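Local coordinates for cytochrome C3, A dimeric class III c-type cytochrome (Desulfovibrio gigas, PDB 1GYO), which probably carries electrons between redox partners, as a disulfide-linked dimer whose subunits each hold four bis-histidine c-type hemes, at residues V8-E13 and F21-M26; D2-V7 and M26-H31. All coordinates share one frame; numbering follows the deposited sequence. Where two conformers were deposited one is given.

Contact 1. Residues V8-E13 and F21-M26; sequences VITAPE and FGKVEM. With HEC (heme c), chain F.
Ile9 and Val24 face each other as an antiparallel hydrogen-bonded pair. Ile9 N donates to Val24 O at 2.8 Å, and Val24 N returns one to Ile9 O at 2.9 Å. Both side chains go to the heme side of the sheet. Val24 CG2, placed beside the backbone N, rests 3.6 Å from C2D of the chain F heme, while Ile9 splits its branches: CG2 packs on the propionate carbon CBD, and CD1 touches both the heme methyl CMD and Met26 CB, the latter at 4.0 Å. On the other side, Val8, paired with Glu25 in a non-hydrogen-bonded position, reaches diagonally with CG1 to Lys23 CE, and the carboxylate of Glu25 forms a salt bridge with Lys6.

Past the regular pairing the chains stay tied by a side chain. Thr10 OG1 donates to Gly22 O at 2.6 Å, tilted 25° from the carbonyl plane; with OG1 anti to the backbone N (chi1 -171°), the hydroxyl is turned onto that carbonyl. Next to Gly22, Phe21 O comes within 2.6 Å of the heme propionate oxygen O1D, and Phe21 CB sits 3.4 Å from heme C3A. Farther out, His104, an axial heme-iron ligand, meets the Phe21 ring edge-to-face and touches Val24, while Trp72 of helix 68-72 packs on Ile9.

An oxygen-oxygen approach as short as that of Phe21 O and O1D suggests a protonated propionate, so the backbone here may favour the acid form and thereby influence the heme's electrostatics.

Contact 2. Residues D2-V7 and M26-H31; sequences DVPCKV and MSHAKH. With HEC (heme c), chain C.
Val3 CG1 stands over one face of the His28 imidazole, a CH-pi contact 3.6 Å from the ring centroid and only 7° off the normal. Met26 CE covers the opposite face, so the ring is sandwiched between two methyl groups, one from each segment. Its edges do the polar work. NE2 binds the heme iron at 2.0 Å, with His40 as the other axial ligand, and ND1 donates to Pro4 O at 2.7 Å; that oxygen lies 26° out of the ring plane, and the N-H...O angle of 135° shows a bent bond. Together the iron and the carbonyl fix the ring's rotation, and the bond to Pro4 would tend to make the imidazole a stronger donor to iron.

Val7 approaches the same ring at its edge, CG1 lying 4.0 Å from His28 CE1. With CG2 in the position between backbone N and carbonyl carbon, Val7 also reaches Met26 CB at 3.8 Å. The backbones of Val7 and Met26 exchange two hydrogen bonds, while His28 N makes a weak one to Cys5 O. Met26 SD and CE both lie against the heme near CHD.

Ser27 opens the following turn as an ST motif, its OG accepting from Lys30 N; Ser27 O lies in the plane of the His31 ring and accepts from ND1 at 2.9 Å. His31 ligates a second iron, opposite His84, and the chain C heme's CBC lies over one face of its ring. Cys5 forms a disulfide with Cys46 of the second subunit. Two ligands on one short turn, serving adjacent hemes, belong to the compact bis-histidine heme cluster of class III cytochromes c3.

How the contacts relate
Contacts 1 and 2 are successive parts of one two-stranded antiparallel hairpin, strand 6-9 against strand 24-27, with their centres 14 Å apart and Met26 common to both. The loop end of the hairpin, in contact 1, packs against the chain F heme; at the other end, in contact 2, the residue just past strand 24-27, His28, ligates the iron of the chain C heme, and segment 2-7 reaches the second subunit. A salt bridge of 2.8 Å between Glu25 OE2 of contact 1 and Lys6 NZ of contact 2 joins them on the side bearing Val8 and Ser27. The buried side, lined by Val7, Ile9, Val24 and Met26, thus spans neighbouring hemes of the cluster.

Contact 1. Residues V8-E13 and F21-M26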
loop_
_atom_site.group_PDB
_atom_site.type_symbol
_atom_site.label_atom_id
_atom_site.label_comp_id
_atom_site.label_asym_id
_atom_site.label_seq_id
_atom_site.Cartn_x
_atom_site.Cartn_y
_atom_site.Cartn_z
ATOM N N VAL A 8 3.686 -2.219 17.319
ATOM C CA VAL A 8 3.223 -1.934 18.680
ATOM C C VAL A 8 2.987 -0.442 18.763
ATOM O O VAL A 8 3.857 0.396 18.480
ATOM C CB VAL A 8 4.259 -2.341 19.740
ATOM C CG1 VAL A 8 3.702 -1.986 21.112
ATOM C CG2 VAL A 8 4.596 -3.831 19.570
ATOM N N ILE A 9 1.756 -0.095 19.043
ATOM C CA ILE A 9 1.260 1.234 19.087
ATOM C C ILE A 9 1.261 1.675 20.567
ATOM O O ILE A 9 0.742 0.949 21.401
ATOM C CB ILE A 9 -0.136 1.347 18.473
ATOM C CG1 ILE A 9 -0.251 0.682 17.116
ATOM C CG2 ILE A 9 -0.545 2.844 18.394
ATOM C CD1 ILE A 9 -1.700 0.542 16.630
ATOM N N THR A 10 1.831 2.833 20.819
ATOM C CA THR A 10 1.821 3.327 22.217
ATOM C C THR A 10 1.635 4.846 22.234
ATOM O O THR A 10 1.223 5.424 21.221
ATOM C CB THR A 10 3.013 2.793 22.972
ATOM O OG1 THR A 10 2.913 3.086 24.398
ATOM C CG2 THR A 10 4.262 3.434 22.401
ATOM N N ALA A 11 1.906 5.461 23.349
ATOM C CA ALA A 11 1.765 6.890 23.496
ATOM C C ALA A 11 2.706 7.601 22.533
ATOM O O ALA A 11 3.704 7.046 22.057
ATOM C CB ALA A 11 2.042 7.301 24.943
ATOM N N PRO A 12 2.426 8.884 22.232
ATOM C CA PRO A 12 3.325 9.637 21.343
ATOM C C PRO A 12 4.754 9.630 21.851
ATOM O O PRO A 12 5.000 9.651 23.060
ATOM C CB PRO A 12 2.716 11.048 21.428
ATOM C CG PRO A 12 1.258 10.810 21.701
ATOM C CD PRO A 12 1.266 9.683 22.680
ATOM N N GLU A 13 5.680 9.655 20.903
ATOM C CA GLU A 13 7.105 9.582 21.171
ATOM C C GLU A 13 7.525 10.522 22.281
ATOM O O GLU A 13 7.142 11.689 22.171
ATOM C CB GLU A 13 7.897 9.970 19.912
ATOM C CG GLU A 13 9.406 9.827 20.045
ATOM C CD GLU A 13 9.828 8.408 19.769
ATOM O OE1 GLU A 13 10.856 7.943 20.297
ATOM O OE2 GLU A 13 9.089 7.740 19.003
ATOM N N PHE A 21 -3.739 1.077 29.769
ATOM C CA PHE A 21 -4.126 0.911 28.391
ATOM C C PHE A 21 -2.988 1.346 27.453
ATOM O O PHE A 21 -3.236 1.944 26.413
ATOM C CB PHE A 21 -5.392 1.743 28.127
ATOM C CG PHE A 21 -6.617 1.174 28.780
ATOM C CD1 PHE A 21 -6.884 1.421 30.104
ATOM C CD2 PHE A 21 -7.508 0.372 28.088
ATOM C CE1 PHE A 21 -7.990 0.869 30.707
ATOM C CE2 PHE A 21 -8.580 -0.201 28.686
ATOM C CZ PHE A 21 -8.837 0.072 29.998
ATOM N N GLY A 22 -1.741 1.043 27.805
ATOM C CA GLY A 22 -0.613 1.766 27.228
ATOM C C GLY A 22 -0.076 1.287 25.921
ATOM O O GLY A 22 0.625 2.078 25.257
ATOM N N LYS A 23 -0.326 0.040 25.547
ATOM C CA LYS A 23 0.253 -0.534 24.334
ATOM C C LYS A 23 -0.765 -1.411 23.628
ATOM O O LYS A 23 -1.482 -2.184 24.280
ATOM C CB LYS A 23 1.507 -1.397 24.590
ATOM C CG LYS A 23 2.749 -0.625 24.956
ATOM C CD LYS A 23 3.978 -1.441 25.176
ATOM C CE LYS A 23 3.978 -2.901 24.827
ATOM N NZ LYS A 23 5.300 -3.555 25.209
ATOM N N VAL A 24 -0.816 -1.339 22.318
ATOM C CA VAL A 24 -1.711 -2.188 21.524
ATOM C C VAL A 24 -0.951 -2.696 20.299
ATOM O O VAL A 24 -0.290 -1.905 19.623
ATOM C CB VAL A 24 -2.951 -1.407 21.028
ATOM C CG1 VAL A 24 -3.749 -2.190 20.017
ATOM C CG2 VAL A 24 -3.788 -0.950 22.239
ATOM N N GLU A 25 -1.052 -3.967 20.013
ATOM C CA GLU A 25 -0.437 -4.531 18.826
ATOM C C GLU A 25 -1.436 -4.499 17.703
ATOM O O GLU A 25 -2.643 -4.704 17.882
ATOM C CB GLU A 25 -0.021 -5.980 19.092
ATOM C CG GLU A 25 0.929 -6.134 20.228
ATOM C CD GLU A 25 1.440 -7.586 20.348
ATOM O OE1 GLU A 25 2.384 -7.699 21.155
ATOM O OE2 GLU A 25 0.953 -8.553 19.730
ATOM N N MET A 26 -0.934 -4.255 16.492
ATOM C CA MET A 26 -1.761 -4.372 15.315
ATOM C C MET A 26 -0.994 -5.115 14.241
ATOM O O MET A 26 0.195 -4.888 14.019
ATOM C CB MET A 26 -2.117 -3.007 14.735
ATOM C CG MET A 26 -3.213 -3.024 13.691
ATOM S SD MET A 26 -3.050 -1.751 12.432
ATOM C CE MET A 26 -1.758 -2.472 11.513
HETATM FE FE HEC F . -8.167 1.793 23.323
HETATM C CHA HEC F . -5.311 3.652 23.519
HETATM C CHB HEC F . -9.167 3.006 26.285
HETATM C CHC HEC F . -11.057 0.024 23.068
HETATM C CHD HEC F . -7.106 0.468 20.424
HETATM N NA HEC F . -7.367 3.037 24.653
HETATM C C1A HEC F . -6.176 3.728 24.596
HETATM C C2A HEC F . -5.964 4.500 25.791
HETATM C C3A HEC F . -7.045 4.296 26.585
HETATM C C4A HEC F . -7.923 3.401 25.869
HETATM C CMA HEC F . -7.320 4.846 27.960
HETATM C CAA HEC F . -4.731 5.304 26.094
HETATM C CBA HEC F . -4.882 6.777 25.820
HETATM C CGA HEC F . -3.666 7.600 26.173
HETATM O O1A HEC F . -2.626 7.037 26.537
HETATM O O2A HEC F . -3.748 8.850 26.085
HETATM N NB HEC F . -9.806 1.562 24.448
HETATM C C1B HEC F . -10.083 2.221 25.624
HETATM C C2B HEC F . -11.444 1.964 26.055
HETATM C C3B HEC F . -11.997 1.169 25.103
HETATM C C4B HEC F . -10.962 0.882 24.136
HETATM C CMB HEC F . -12.054 2.572 27.285
HETATM C CAB HEC F . -13.432 0.736 24.952
HETATM C CBB HEC F . -14.366 1.907 24.642
HETATM N NC HEC F . -8.916 0.478 22.029
HETATM C C1C HEC F . -10.098 -0.244 22.121
HETATM C C2C HEC F . -10.188 -1.238 21.084
HETATM C C3C HEC F . -9.081 -1.089 20.309
HETATM C C4C HEC F . -8.296 -0.026 20.904
HETATM C CMC HEC F . -11.330 -2.226 20.962
HETATM C CAC HEC F . -8.669 -1.876 19.107
HETATM C CBC HEC F . -9.771 -2.140 18.079
HETATM N ND HEC F . -6.553 2.061 22.185
HETATM C C1D HEC F . -6.295 1.431 20.967
HETATM C C2D HEC F . -5.066 1.914 20.399
HETATM C C3D HEC F . -4.538 2.798 21.288
HETATM C C4D HEC F . -5.461 2.891 22.389
HETATM C CMD HEC F . -4.495 1.480 19.071
HETATM C CAD HEC F . -3.252 3.567 21.153
HETATM C CBD HEC F . -2.069 2.863 21.796
HETATM C CGD HEC F . -2.119 2.898 23.310
HETATM O O1D HEC F . -2.490 1.823 23.876
HETATM O O2D HEC F . -1.844 3.934 23.903
#

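Contact 2. Residues D2-V7 and M26-H31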
loop_
_atom_site.group_PDB
_atom_site.type_symbol
_atom_site.label_atom_id
_atom_site.label_comp_id
_atom_site.label_asym_id
_atom_site.label_seq_id
_atom_site.Cartn_x
_atom_site.Cartn_y
_atom_site.Cartn_z
ATOM N N ASP A 2 9.732 -1.156 4.326
ATOM C CA ASP A 2 9.358 -2.349 5.040
ATOM C C ASP A 2 8.078 -2.064 5.787
ATOM O O ASP A 2 8.097 -1.223 6.683
ATOM C CB ASP A 2 10.443 -2.755 6.037
ATOM C CG ASP A 2 10.144 -4.015 6.803
ATOM O OD1 ASP A 2 9.380 -4.837 6.289
ATOM O OD2 ASP A 2 10.725 -4.186 7.905
ATOM N N VAL A 3 6.988 -2.704 5.427
ATOM C CA VAL A 3 5.706 -2.552 6.123
ATOM C C VAL A 3 5.735 -3.580 7.243
ATOM O O VAL A 3 5.707 -4.806 6.972
ATOM C CB VAL A 3 4.533 -2.808 5.206
ATOM C CG1 VAL A 3 3.221 -2.728 5.993
ATOM C CG2 VAL A 3 4.545 -1.838 4.022
ATOM N N PRO A 4 5.844 -3.184 8.503
ATOM C CA PRO A 4 5.987 -4.199 9.556
ATOM C C PRO A 4 4.781 -5.089 9.608
ATOM O O PRO A 4 3.628 -4.636 9.570
ATOM C CB PRO A 4 6.128 -3.341 10.839
ATOM C CG PRO A 4 6.731 -2.091 10.290
ATOM C CD PRO A 4 5.916 -1.790 9.022
ATOM N N CYS A 5 4.988 -6.389 9.724
ATOM C CA CYS A 5 3.847 -7.292 9.849
ATOM C C CYS A 5 3.133 -7.097 11.169
ATOM O O CYS A 5 1.911 -7.262 11.139
ATOM C CB CYS A 5 4.298 -8.738 9.613
ATOM S SG CYS A 5 4.687 -9.030 7.838
ATOM N N LYS A 6 3.853 -6.740 12.229
ATOM C CA LYS A 6 3.181 -6.382 13.495
ATOM C C LYS A 6 3.816 -5.094 13.998
ATOM O O LYS A 6 5.044 -4.985 13.939
ATOM C CB LYS A 6 3.247 -7.505 14.525
ATOM C CG LYS A 6 2.504 -7.214 15.812
ATOM C CD LYS A 6 2.923 -8.133 16.963
ATOM C CE LYS A 6 2.474 -9.553 16.705
ATOM N NZ LYS A 6 2.264 -10.347 17.956
ATOM N N VAL A 7 2.991 -4.181 14.462
ATOM C CA VAL A 7 3.392 -2.910 15.015
ATOM C C VAL A 7 2.918 -2.872 16.478
ATOM O O VAL A 7 1.879 -3.419 16.810
ATOM C CB VAL A 7 2.889 -1.655 14.257
ATOM C CG1 VAL A 7 3.442 -1.604 12.820
ATOM C CG2 VAL A 7 1.389 -1.582 14.187
ATOM N N MET A 26 -0.934 -4.255 16.492
ATOM C CA MET A 26 -1.761 -4.372 15.315
ATOM C C MET A 26 -0.994 -5.115 14.241
ATOM O O MET A 26 0.195 -4.888 14.019
ATOM C CB MET A 26 -2.117 -3.007 14.735
ATOM C CG MET A 26 -3.213 -3.024 13.691
ATOM S SD MET A 26 -3.050 -1.751 12.432
ATOM C CE MET A 26 -1.758 -2.472 11.513
ATOM N N SER A 27 -1.706 -6.036 13.593
ATOM C CA SER A 27 -1.097 -6.829 12.523
ATOM C C SER A 27 -1.464 -6.282 11.175
ATOM O O SER A 27 -2.635 -6.253 10.782
ATOM C CB SER A 27 -1.595 -8.262 12.646
ATOM O OG SER A 27 -1.142 -8.968 11.462
ATOM N N HIS A 28 -0.460 -5.851 10.402
ATOM C CA HIS A 28 -0.743 -5.525 8.989
ATOM C C HIS A 28 -1.166 -6.771 8.227
ATOM O O HIS A 28 -1.979 -6.693 7.326
ATOM C CB HIS A 28 0.447 -4.884 8.284
ATOM C CG HIS A 28 0.623 -3.403 8.502
ATOM N ND1 HIS A 28 1.571 -2.897 9.345
ATOM C CD2 HIS A 28 0.011 -2.322 7.975
ATOM C CE1 HIS A 28 1.513 -1.535 9.284
ATOM N NE2 HIS A 28 0.572 -1.171 8.465
ATOM N N ALA A 29 -0.622 -7.942 8.589
ATOM C CA ALA A 29 -1.000 -9.180 7.902
ATOM C C ALA A 29 -2.489 -9.458 8.029
ATOM O O ALA A 29 -3.167 -9.754 7.039
ATOM C CB ALA A 29 -0.176 -10.357 8.470
ATOM N N LYS A 30 -3.011 -9.319 9.249
ATOM C CA LYS A 30 -4.416 -9.598 9.474
ATOM C C LYS A 30 -5.327 -8.600 8.778
ATOM O O LYS A 30 -6.464 -8.924 8.430
ATOM C CB LYS A 30 -4.749 -9.616 10.980
ATOM C CG LYS A 30 -4.180 -10.800 11.710
ATOM C CD LYS A 30 -4.856 -12.103 11.255
ATOM C CE LYS A 30 -4.407 -13.311 12.043
ATOM N NZ LYS A 30 -5.358 -14.481 11.874
ATOM N N HIS A 31 -4.802 -7.375 8.570
ATOM C CA HIS A 31 -5.516 -6.327 7.870
ATOM C C HIS A 31 -5.193 -6.249 6.384
ATOM O O HIS A 31 -5.453 -5.223 5.735
ATOM C CB HIS A 31 -5.292 -4.971 8.510
ATOM C CG HIS A 31 -5.931 -4.887 9.876
ATOM N ND1 HIS A 31 -5.289 -5.152 11.025
ATOM C CD2 HIS A 31 -7.162 -4.475 10.260
ATOM C CE1 HIS A 31 -6.105 -4.946 12.059
ATOM N NE2 HIS A 31 -7.286 -4.543 11.634
HETATM FE FE HEC C . 0.098 0.743 8.047
HETATM C CHA HEC C . 2.393 1.603 10.403
HETATM C CHB HEC C . 2.463 1.048 5.636
HETATM C CHC HEC C . -2.036 -0.575 5.805
HETATM C CHD HEC C . -2.347 0.962 10.318
HETATM N NA HEC C . 2.046 1.193 8.033
HETATM C C1A HEC C . 2.853 1.505 9.107
HETATM C C2A HEC C . 4.208 1.777 8.683
HETATM C C3A HEC C . 4.215 1.649 7.329
HETATM C C4A HEC C . 2.878 1.286 6.929
HETATM C CMA HEC C . 5.367 1.836 6.377
HETATM C CAA HEC C . 5.348 2.102 9.579
HETATM C CBA HEC C . 5.445 3.537 10.035
HETATM C CGA HEC C . 6.497 3.769 11.113
HETATM O O1A HEC C . 6.684 2.890 11.982
HETATM O O2A HEC C . 7.139 4.810 11.107
HETATM N NB HEC C . 0.181 0.345 6.092
HETATM C C1B HEC C . 1.231 0.574 5.227
HETATM C C2B HEC C . 0.872 0.205 3.875
HETATM C C3B HEC C . -0.400 -0.296 3.918
HETATM C C4B HEC C . -0.816 -0.199 5.301
HETATM C CMB HEC C . 1.767 0.358 2.683
HETATM C CAB HEC C . -1.231 -0.864 2.807
HETATM C CBB HEC C . -0.638 -2.071 2.095
HETATM N NC HEC C . -1.806 0.235 8.078
HETATM C C1C HEC C . -2.540 -0.334 7.058
HETATM C C2C HEC C . -3.905 -0.583 7.476
HETATM C C3C HEC C . -3.993 -0.120 8.742
HETATM C C4C HEC C . -2.708 0.410 9.102
HETATM C CMC HEC C . -4.952 -1.173 6.577
HETATM C CAC HEC C . -5.212 -0.044 9.635
HETATM C CBC HEC C . -5.905 -1.402 9.814
HETATM N ND HEC C . 0.051 1.171 9.979
HETATM C C1D HEC C . -1.099 1.288 10.762
HETATM C C2D HEC C . -0.757 1.735 12.085
HETATM C C3D HEC C . 0.599 1.789 12.147
HETATM C C4D HEC C . 1.085 1.508 10.827
HETATM C CMD HEC C . -1.753 2.033 13.194
HETATM C CAD HEC C . 1.419 2.137 13.363
HETATM C CBD HEC C . 1.617 3.642 13.463
HETATM C CGD HEC C . 1.797 4.210 14.830
HETATM O O1D HEC C . 1.468 5.415 14.990
HETATM O O2D HEC C . 2.241 3.537 15.760
#